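Phenylalanine ammonia-lyase (Rhodosporidium toruloides, PDB 1Y2M) catalyses the non-oxidative deamination of L-phenylalanine and L-tyrosine to trans-cinnamic acid and p-coumaric acid, releasing ammonium, and works as a homotetramer. Local coordinates at residues Ser295-Thr300 with Gly433-Thr438; Thr441-Ala446 with Ala525-Cys530; Gln533-Arg538 with Ser652-Tyr657. One frame throughout, in Å; residues are numbered along the deposited sequence.

Interaction 1 of 3, residues Ser295-Thr300 with Gly433-Thr438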
loop_
_atom_site.group_PDB
_atom_site.type_symbol
_atom_site.label_atom_id
_atom_site.label_comp_id
_atom_site.label_asym_id
_atom_site.label_seq_id
_atom_site.Cartn_x
_atom_site.Cartn_y
_atom_site.Cartn_z
ATOM N N SER B 295 27.503 10.060 -3.044
ATOM C CA SER B 295 28.625 10.516 -2.241
ATOM C C SER B 295 28.840 9.659 -0.989
ATOM O O SER B 295 29.956 9.270 -0.646
ATOM C CB SER B 295 28.480 12.010 -1.890
ATOM O OG SER B 295 28.497 12.816 -3.081
ATOM N N LEU B 296 27.747 9.331 -0.308
ATOM C CA LEU B 296 27.787 8.486 0.862
ATOM C C LEU B 296 28.200 7.069 0.520
ATOM O O LEU B 296 28.937 6.453 1.277
ATOM C CB LEU B 296 26.413 8.478 1.521
ATOM C CG LEU B 296 26.091 9.745 2.287
ATOM C CD1 LEU B 296 24.658 9.754 2.684
ATOM C CD2 LEU B 296 26.943 9.808 3.523
ATOM N N THR B 297 27.786 6.565 -0.631
ATOM C CA THR B 297 28.264 5.289 -1.137
ATOM C C THR B 297 29.810 5.272 -1.227
ATOM O O THR B 297 30.465 4.353 -0.727
ATOM C CB THR B 297 27.626 4.932 -2.512
ATOM O OG1 THR B 297 26.214 4.792 -2.364
ATOM C CG2 THR B 297 28.183 3.600 -3.004
ATOM N N ALA B 298 30.360 6.304 -1.853
ATOM C CA ALA B 298 31.821 6.429 -2.030
ATOM C C ALA B 298 32.487 6.471 -0.635
ATOM O O ALA B 298 33.461 5.723 -0.350
ATOM C CB ALA B 298 32.163 7.649 -2.823
HETATM N N MSE B 299 31.968 7.302 0.261
HETATM C CA MSE B 299 32.626 7.451 1.584
HETATM C C MSE B 299 32.547 6.192 2.415
HETATM O O MSE B 299 33.419 5.869 3.233
HETATM C CB MSE B 299 32.075 8.670 2.288
HETATM C CG MSE B 299 32.403 9.864 1.518
HETATM SE SE MSE B 299 31.850 11.518 2.426
HETATM C CE MSE B 299 33.389 11.755 3.478
ATOM N N THR B 300 31.450 5.473 2.230
ATOM C CA THR B 300 31.315 4.149 2.875
ATOM C C THR B 300 32.307 3.131 2.320
ATOM O O THR B 300 32.845 2.302 3.062
ATOM C CB THR B 300 29.865 3.646 2.827
ATOM O OG1 THR B 300 28.964 4.638 3.379
ATOM C CG2 THR B 300 29.700 2.349 3.616
ATOM N N GLY B 433 16.738 5.369 0.214
ATOM C CA GLY B 433 16.786 5.146 1.666
ATOM C C GLY B 433 17.160 3.684 2.017
ATOM O O GLY B 433 18.032 3.436 2.873
ATOM N N LYS B 434 16.522 2.699 1.406
ATOM C CA LYS B 434 16.875 1.316 1.677
ATOM C C LYS B 434 18.353 1.051 1.385
ATOM O O LYS B 434 19.032 0.443 2.193
ATOM C CB LYS B 434 15.957 0.390 0.888
ATOM C CG LYS B 434 16.252 -1.062 1.142
ATOM C CD LYS B 434 15.931 -1.530 2.554
ATOM C CE LYS B 434 16.166 -3.036 2.665
ATOM N NZ LYS B 434 15.688 -3.732 3.936
ATOM N N LEU B 435 18.883 1.563 0.279
ATOM C CA LEU B 435 20.305 1.390 -0.018
ATOM C C LEU B 435 21.218 1.943 1.052
ATOM O O LEU B 435 22.083 1.243 1.605
ATOM C CB LEU B 435 20.645 2.078 -1.343
ATOM C CG LEU B 435 22.093 1.800 -1.810
ATOM C CD1 LEU B 435 22.287 0.246 -2.075
ATOM C CD2 LEU B 435 22.441 2.604 -3.018
ATOM N N ASN B 436 21.048 3.219 1.343
ATOM C CA ASN B 436 21.948 3.840 2.297
ATOM C C ASN B 436 21.721 3.238 3.691
ATOM O O ASN B 436 22.661 3.103 4.462
ATOM C CB ASN B 436 21.797 5.374 2.285
ATOM C CG ASN B 436 22.251 5.964 0.951
ATOM O OD1 ASN B 436 21.454 6.442 0.201
ATOM N ND2 ASN B 436 23.557 5.881 0.649
ATOM N N PHE B 437 20.499 2.880 4.048
ATOM C CA PHE B 437 20.310 2.214 5.364
ATOM C C PHE B 437 21.170 0.923 5.376
ATOM O O PHE B 437 21.835 0.601 6.352
ATOM C CB PHE B 437 18.860 1.800 5.535
ATOM C CG PHE B 437 18.645 0.810 6.637
ATOM C CD1 PHE B 437 18.843 1.155 7.957
ATOM C CD2 PHE B 437 18.289 -0.469 6.338
ATOM C CE1 PHE B 437 18.677 0.234 8.971
ATOM C CE2 PHE B 437 18.141 -1.421 7.341
ATOM C CZ PHE B 437 18.329 -1.051 8.663
ATOM N N THR B 438 21.076 0.123 4.325
ATOM C CA THR B 438 21.799 -1.161 4.311
ATOM C C THR B 438 23.296 -0.964 4.329
ATOM O O THR B 438 24.046 -1.731 4.994
ATOM C CB THR B 438 21.462 -2.107 3.129
ATOM O OG1 THR B 438 21.820 -1.528 1.858
ATOM C CG2 THR B 438 19.980 -2.427 3.128
#
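Asn436 lays its carboxamide against helix 273-303, where ND2 lies 4.0 Å from Leu296 CB and 4.2 Å from Thr297 OG1. CG of Asn436 sits anti to its own carbonyl carbon (chi1 -66°), and this carries the amide nearer to 295-300 than the start of the side chain would suggest. The side chains of Thr297 and Asn436 cross at about a right angle. On the next residue back, Leu435 sends CD2 to within 4.4 Å of Thr297 OG1. No hydrogen bond joins the two segments directly. The polar ends find partners just outside the segments: Asn436 OD1 bonds to Ser293 OG, its ND2 makes a weak bond to Gln439 OE1, and Thr297 OG1 bonds to Ser293 O and Gln439 NE2. Leu296 O takes two bonds, from Thr300 N and from Thr300 OG1, which arrive from opposite faces of its plane. Helix 368-391 covers Thr297 and Leu435, and Val502 of the second subunit packs on Leu435. The axes of the two segments run nearly parallel, 17° apart in direction, and come within 10.6 Å. Such side-by-side packing of long helices, with polar groups bonded inside it, belongs to the central helical bundle of the PAL/histidase fold.

Interaction 2 of 3, residues Thr441-Ala446 with Ala525-Cys530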
loop_
_atom_site.group_PDB
_atom_site.type_symbol
_atom_site.label_atom_id
_atom_site.label_comp_id
_atom_site.label_asym_id
_atom_site.label_seq_id
_atom_site.Cartn_x
_atom_site.Cartn_y
_atom_site.Cartn_z
ATOM N N THR B 441 23.999 0.206 8.084
ATOM C CA THR B 441 23.813 -0.785 9.147
ATOM C C THR B 441 24.889 -1.880 9.067
ATOM O O THR B 441 25.295 -2.456 10.077
ATOM C CB THR B 441 22.372 -1.270 9.191
ATOM O OG1 THR B 441 22.118 -1.856 10.501
ATOM C CG2 THR B 441 22.086 -2.235 8.086
ATOM N N GLU B 442 25.420 -2.131 7.876
ATOM C CA GLU B 442 26.555 -3.025 7.712
ATOM C C GLU B 442 27.782 -2.433 8.390
ATOM O O GLU B 442 28.499 -3.112 9.125
ATOM C CB GLU B 442 26.805 -3.268 6.227
ATOM C CG GLU B 442 27.976 -4.201 5.923
ATOM C CD GLU B 442 28.197 -4.417 4.436
ATOM O OE1 GLU B 442 27.306 -4.068 3.598
ATOM O OE2 GLU B 442 29.302 -4.928 4.105
HETATM N N MSE B 443 28.004 -1.158 8.132
HETATM C CA MSE B 443 29.135 -0.441 8.696
HETATM C C MSE B 443 29.091 -0.382 10.225
HETATM O O MSE B 443 30.145 -0.342 10.851
HETATM C CB MSE B 443 29.229 0.999 8.135
HETATM C CG MSE B 443 30.461 1.666 8.480
HETATM SE SE MSE B 443 30.621 3.407 7.548
HETATM C CE MSE B 443 28.959 4.229 8.250
ATOM N N LEU B 444 27.882 -0.339 10.794
ATOM C CA LEU B 444 27.670 -0.305 12.242
ATOM C C LEU B 444 27.594 -1.697 12.890
ATOM O O LEU B 444 27.304 -1.822 14.109
ATOM C CB LEU B 444 26.397 0.481 12.550
ATOM C CG LEU B 444 26.461 1.954 12.104
ATOM C CD1 LEU B 444 25.154 2.662 12.567
ATOM C CD2 LEU B 444 27.697 2.657 12.536
ATOM N N ASN B 445 27.798 -2.728 12.086
ATOM C CA ASN B 445 27.811 -4.121 12.552
ATOM C C ASN B 445 29.225 -4.623 12.719
ATOM O O ASN B 445 29.949 -4.808 11.743
ATOM C CB ASN B 445 27.033 -4.989 11.545
ATOM C CG ASN B 445 26.789 -6.403 12.050
ATOM O OD1 ASN B 445 27.683 -7.022 12.625
ATOM N ND2 ASN B 445 25.587 -6.919 11.851
ATOM N N ALA B 446 29.609 -4.845 13.975
ATOM C CA ALA B 446 30.997 -5.218 14.322
ATOM C C ALA B 446 31.417 -6.504 13.645
ATOM O O ALA B 446 32.580 -6.710 13.347
ATOM C CB ALA B 446 31.107 -5.389 15.860
ATOM N N ALA B 525 21.524 12.396 6.643
ATOM C CA ALA B 525 22.294 13.183 7.665
ATOM C C ALA B 525 22.918 12.199 8.682
ATOM O O ALA B 525 24.035 12.349 9.098
ATOM C CB ALA B 525 21.448 14.178 8.344
ATOM N N THR B 526 22.123 11.250 9.112
ATOM C CA THR B 526 22.589 10.193 10.026
ATOM C C THR B 526 23.770 9.388 9.447
ATOM O O THR B 526 24.799 9.132 10.094
ATOM C CB THR B 526 21.396 9.286 10.371
ATOM O OG1 THR B 526 20.451 10.059 11.114
ATOM C CG2 THR B 526 21.764 8.035 11.159
ATOM N N HIS B 527 23.605 8.925 8.225
ATOM C CA HIS B 527 24.652 8.170 7.554
ATOM C C HIS B 527 25.918 9.026 7.451
ATOM O O HIS B 527 27.044 8.541 7.662
ATOM C CB HIS B 527 24.107 7.718 6.191
ATOM C CG HIS B 527 24.997 6.761 5.426
ATOM N ND1 HIS B 527 24.634 6.227 4.205
ATOM C CD2 HIS B 527 26.227 6.261 5.707
ATOM C CE1 HIS B 527 25.607 5.432 3.782
ATOM N NE2 HIS B 527 26.592 5.449 4.661
ATOM N N LEU B 528 25.786 10.261 7.005
ATOM C CA LEU B 528 26.957 11.137 6.903
ATOM C C LEU B 528 27.645 11.329 8.251
ATOM O O LEU B 528 28.875 11.225 8.341
ATOM C CB LEU B 528 26.542 12.495 6.328
ATOM C CG LEU B 528 27.620 13.536 6.031
ATOM C CD1 LEU B 528 28.796 12.934 5.257
ATOM C CD2 LEU B 528 27.001 14.703 5.225
ATOM N N TYR B 529 26.859 11.539 9.304
ATOM C CA TYR B 529 27.440 11.628 10.656
ATOM C C TYR B 529 28.295 10.393 10.927
ATOM O O TYR B 529 29.448 10.498 11.370
ATOM C CB TYR B 529 26.343 11.782 11.702
ATOM C CG TYR B 529 26.889 11.743 13.106
ATOM C CD1 TYR B 529 27.269 12.910 13.770
ATOM C CD2 TYR B 529 27.032 10.547 13.757
ATOM C CE1 TYR B 529 27.791 12.856 15.035
ATOM C CE2 TYR B 529 27.585 10.496 15.037
ATOM C CZ TYR B 529 27.954 11.635 15.665
ATOM O OH TYR B 529 28.486 11.551 16.954
ATOM N N CYS B 530 27.711 9.220 10.674
ATOM C CA CYS B 530 28.388 7.944 11.017
ATOM C C CYS B 530 29.629 7.665 10.165
ATOM O O CYS B 530 30.688 7.264 10.689
ATOM C CB CYS B 530 27.462 6.787 10.973
ATOM S SG CYS B 530 26.110 6.809 12.150
#
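Met443, a selenomethionine, brings its terminal methyl to Cys530 and makes the main apolar contact here. CE lies 4.0 Å from Cys530 CB and just as near to the backbone carbon of that residue. The chain of Met443 runs out with CG anti to the backbone N (chi1 -170°) and then bends at its last torsion (chi3 58°). That bend turns the methyl onto the start of the cysteine side chain. Leu444 adds a second apolar touch, with CD1 4.3 Å from Cys530 SG. Cys530 therefore meets one residue with its CB and the other with its sulfur. Leu440, earlier on helix 416-443, also packs on Cys530.

The same Met443 methyl approaches an aromatic ring. CE lies 4.2 Å from His527 CD2 and comes at the imidazole obliquely.

This is where helix 416-443 ends beside the long helix 506-560, within the helical bundle of the aromatic amino acid lyase family. Leu444 is already in the loop that follows. Its side chain is about 7 Å from that of Lys468, which binds cinnamate.

Polar bonds hold the surroundings, and none crosses between the segments. His527 NE2 is engaged by Thr300 OG1 of helix 273-303, which ties the ring to a third helix and should limit its turning. At the helix end, Asn445 N bonds to Glu442 O at 3.1 Å, and Met443 O accepts from Asn449 ND2. Glu442 OE2 forms a salt bridge with Arg362 NH1. Asn445 packs on Met497 of the third subunit.

Interaction 3 of 3, residues Gln533-Arg538 with Ser652-Tyr657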
loop_
_atom_site.group_PDB
_atom_site.type_symbol
_atom_site.label_atom_id
_atom_site.label_comp_id
_atom_site.label_asym_id
_atom_site.label_seq_id
_atom_site.Cartn_x
_atom_site.Cartn_y
_atom_site.Cartn_z
ATOM N N GLN B 533 32.684 9.539 11.310
ATOM C CA GLN B 533 33.278 8.879 12.488
ATOM C C GLN B 533 34.055 7.664 12.081
ATOM O O GLN B 533 35.206 7.479 12.526
ATOM C CB GLN B 533 32.235 8.481 13.500
ATOM C CG GLN B 533 32.846 7.798 14.740
ATOM C CD GLN B 533 33.326 8.738 15.846
ATOM O OE1 GLN B 533 33.415 9.968 15.699
ATOM N NE2 GLN B 533 33.688 8.123 16.986
ATOM N N ALA B 534 33.463 6.829 11.224
ATOM C CA ALA B 534 34.147 5.612 10.768
ATOM C C ALA B 534 35.452 5.951 10.047
ATOM O O ALA B 534 36.485 5.312 10.244
ATOM C CB ALA B 534 33.226 4.822 9.851
ATOM N N ILE B 535 35.412 6.999 9.213
ATOM C CA ILE B 535 36.614 7.456 8.471
ATOM C C ILE B 535 37.747 7.852 9.444
ATOM O O ILE B 535 38.882 7.510 9.276
ATOM C CB ILE B 535 36.267 8.613 7.532
ATOM C CG1 ILE B 535 35.593 8.022 6.290
ATOM C CG2 ILE B 535 37.452 9.393 7.155
ATOM C CD1 ILE B 535 34.847 9.010 5.419
ATOM N N ASP B 536 37.399 8.620 10.473
ATOM C CA ASP B 536 38.385 9.004 11.464
ATOM C C ASP B 536 38.930 7.783 12.225
ATOM O O ASP B 536 40.111 7.718 12.514
ATOM C CB ASP B 536 37.716 10.005 12.390
ATOM C CG ASP B 536 37.669 11.385 11.807
ATOM O OD1 ASP B 536 38.533 11.743 10.945
ATOM O OD2 ASP B 536 36.795 12.193 12.251
ATOM N N LEU B 537 38.074 6.828 12.565
ATOM C CA LEU B 537 38.534 5.613 13.270
ATOM C C LEU B 537 39.420 4.747 12.374
ATOM O O LEU B 537 40.428 4.124 12.820
ATOM C CB LEU B 537 37.355 4.809 13.803
ATOM C CG LEU B 537 36.562 5.505 14.933
ATOM C CD1 LEU B 537 35.288 4.682 15.290
ATOM C CD2 LEU B 537 37.432 5.725 16.143
ATOM N N ARG B 538 39.044 4.675 11.105
ATOM C CA ARG B 538 39.905 3.975 10.165
ATOM C C ARG B 538 41.270 4.638 10.017
ATOM O O ARG B 538 42.321 3.990 9.905
ATOM C CB ARG B 538 39.232 3.841 8.812
ATOM C CG ARG B 538 39.936 2.821 7.908
ATOM C CD ARG B 538 39.769 1.395 8.372
ATOM N NE ARG B 538 38.464 0.827 8.015
ATOM C CZ ARG B 538 38.034 -0.380 8.381
ATOM N NH1 ARG B 538 38.789 -1.113 9.205
ATOM N NH2 ARG B 538 36.897 -0.832 7.939
ATOM N N SER B 652 43.365 16.267 11.154
ATOM C CA SER B 652 42.939 14.865 11.206
ATOM C C SER B 652 43.745 13.991 10.245
ATOM O O SER B 652 43.893 14.350 9.082
ATOM C CB SER B 652 41.489 14.690 10.807
ATOM O OG SER B 652 41.185 13.296 10.723
ATOM N N PRO B 653 44.192 12.801 10.697
ATOM C CA PRO B 653 44.908 11.907 9.809
ATOM C C PRO B 653 44.052 11.421 8.638
ATOM O O PRO B 653 44.607 11.016 7.630
ATOM C CB PRO B 653 45.359 10.755 10.718
ATOM C CG PRO B 653 44.424 10.768 11.829
ATOM C CD PRO B 653 44.078 12.233 12.043
ATOM N N ALA B 654 42.735 11.514 8.736
ATOM C CA ALA B 654 41.850 11.164 7.624
ATOM C C ALA B 654 42.221 11.962 6.371
ATOM O O ALA B 654 42.057 11.472 5.252
ATOM C CB ALA B 654 40.419 11.439 7.993
ATOM N N LEU B 655 42.681 13.196 6.560
ATOM C CA LEU B 655 43.047 14.030 5.406
ATOM C C LEU B 655 44.204 13.414 4.621
ATOM O O LEU B 655 44.430 13.786 3.470
ATOM C CB LEU B 655 43.404 15.432 5.877
ATOM C CG LEU B 655 42.282 16.128 6.626
ATOM C CD1 LEU B 655 42.767 17.454 7.190
ATOM C CD2 LEU B 655 41.046 16.350 5.788
ATOM N N SER B 656 44.937 12.502 5.247
ATOM C CA SER B 656 46.057 11.779 4.588
ATOM C C SER B 656 45.609 10.661 3.629
ATOM O O SER B 656 46.407 10.197 2.787
ATOM C CB SER B 656 46.982 11.152 5.630
ATOM O OG SER B 656 47.660 12.145 6.372
ATOM N N TYR B 657 44.365 10.204 3.760
ATOM C CA TYR B 657 43.927 9.026 3.069
ATOM C C TYR B 657 42.700 9.229 2.223
ATOM O O TYR B 657 42.473 8.459 1.303
ATOM C CB TYR B 657 43.642 7.922 4.085
ATOM C CG TYR B 657 44.817 7.605 4.984
ATOM C CD1 TYR B 657 45.947 6.961 4.494
ATOM C CD2 TYR B 657 44.790 7.951 6.323
ATOM C CE1 TYR B 657 47.030 6.677 5.329
ATOM C CE2 TYR B 657 45.870 7.710 7.154
ATOM C CZ TYR B 657 46.975 7.074 6.660
ATOM O OH TYR B 657 48.029 6.821 7.513
#
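An ST turn at Ser652 begins segment 652-657, part of the loop between helices 619-646 and 662-672, which packs on helix 506-560. Ser652 OG accepts from Ala654 N at 3.1 Å, with an N-H...O angle of 151°. OG lies anti to the backbone N of Ser652 (chi1 173°), beside the carbonyl carbon, where the later amide can reach it. The same oxygen lies 3.1 Å from Asp536 OD1. Tyr666 OH bonds to both Ser652 OG and Asp536 OD1, so three polar groups cluster here. The other carboxylate oxygen, Asp536 OD2, forms a salt bridge with Arg670 NH2, which would probably favour the charged form of the acid. Beside this cluster Ala654 points its methyl at the helix. Its CB is 3.7 Å from Ile535 CG2 and 3.5 Å from Asp536 OD1, so it meets an apolar and a polar neighbour at once. An alanine at Ser652 would take away the hydroxyl and would probably leave Ala654 N without its turn acceptor and Asp536 OD1 without one of its neighbours in the cluster. Tyr666 of helix 662-672 touches Ile535 and Ala654. Helix 619-646 sends Phe644 against Asp536, Ser652 and Pro653. The loop thus joins these two helices while it packs on helix 506-560.

Interactions 1 and 2 are neighbours, with centres about 9 Å apart, and both use helix 416-443. The probable Thr300-His527 hydrogen bond, 2.8 Å from OG1 to NE2, ties the two. Asn436 CB packs 3.5 Å from His527 ND1. Interaction 3 lies farther along helix 506-560, which it shares with interaction 2; their centres are about 15 Å apart. Met443 SE and Ala534 CB, 3.8 Å apart, join them. Met299 CE and Ile535 CD1, at 3.7 Å, link interactions 1 and 3. Interaction 1 is near Arg366, a probable cinnamate-binding residue whose side chain is about 9 Å from that of Thr297. Interaction 3 lies away from the annotated sites.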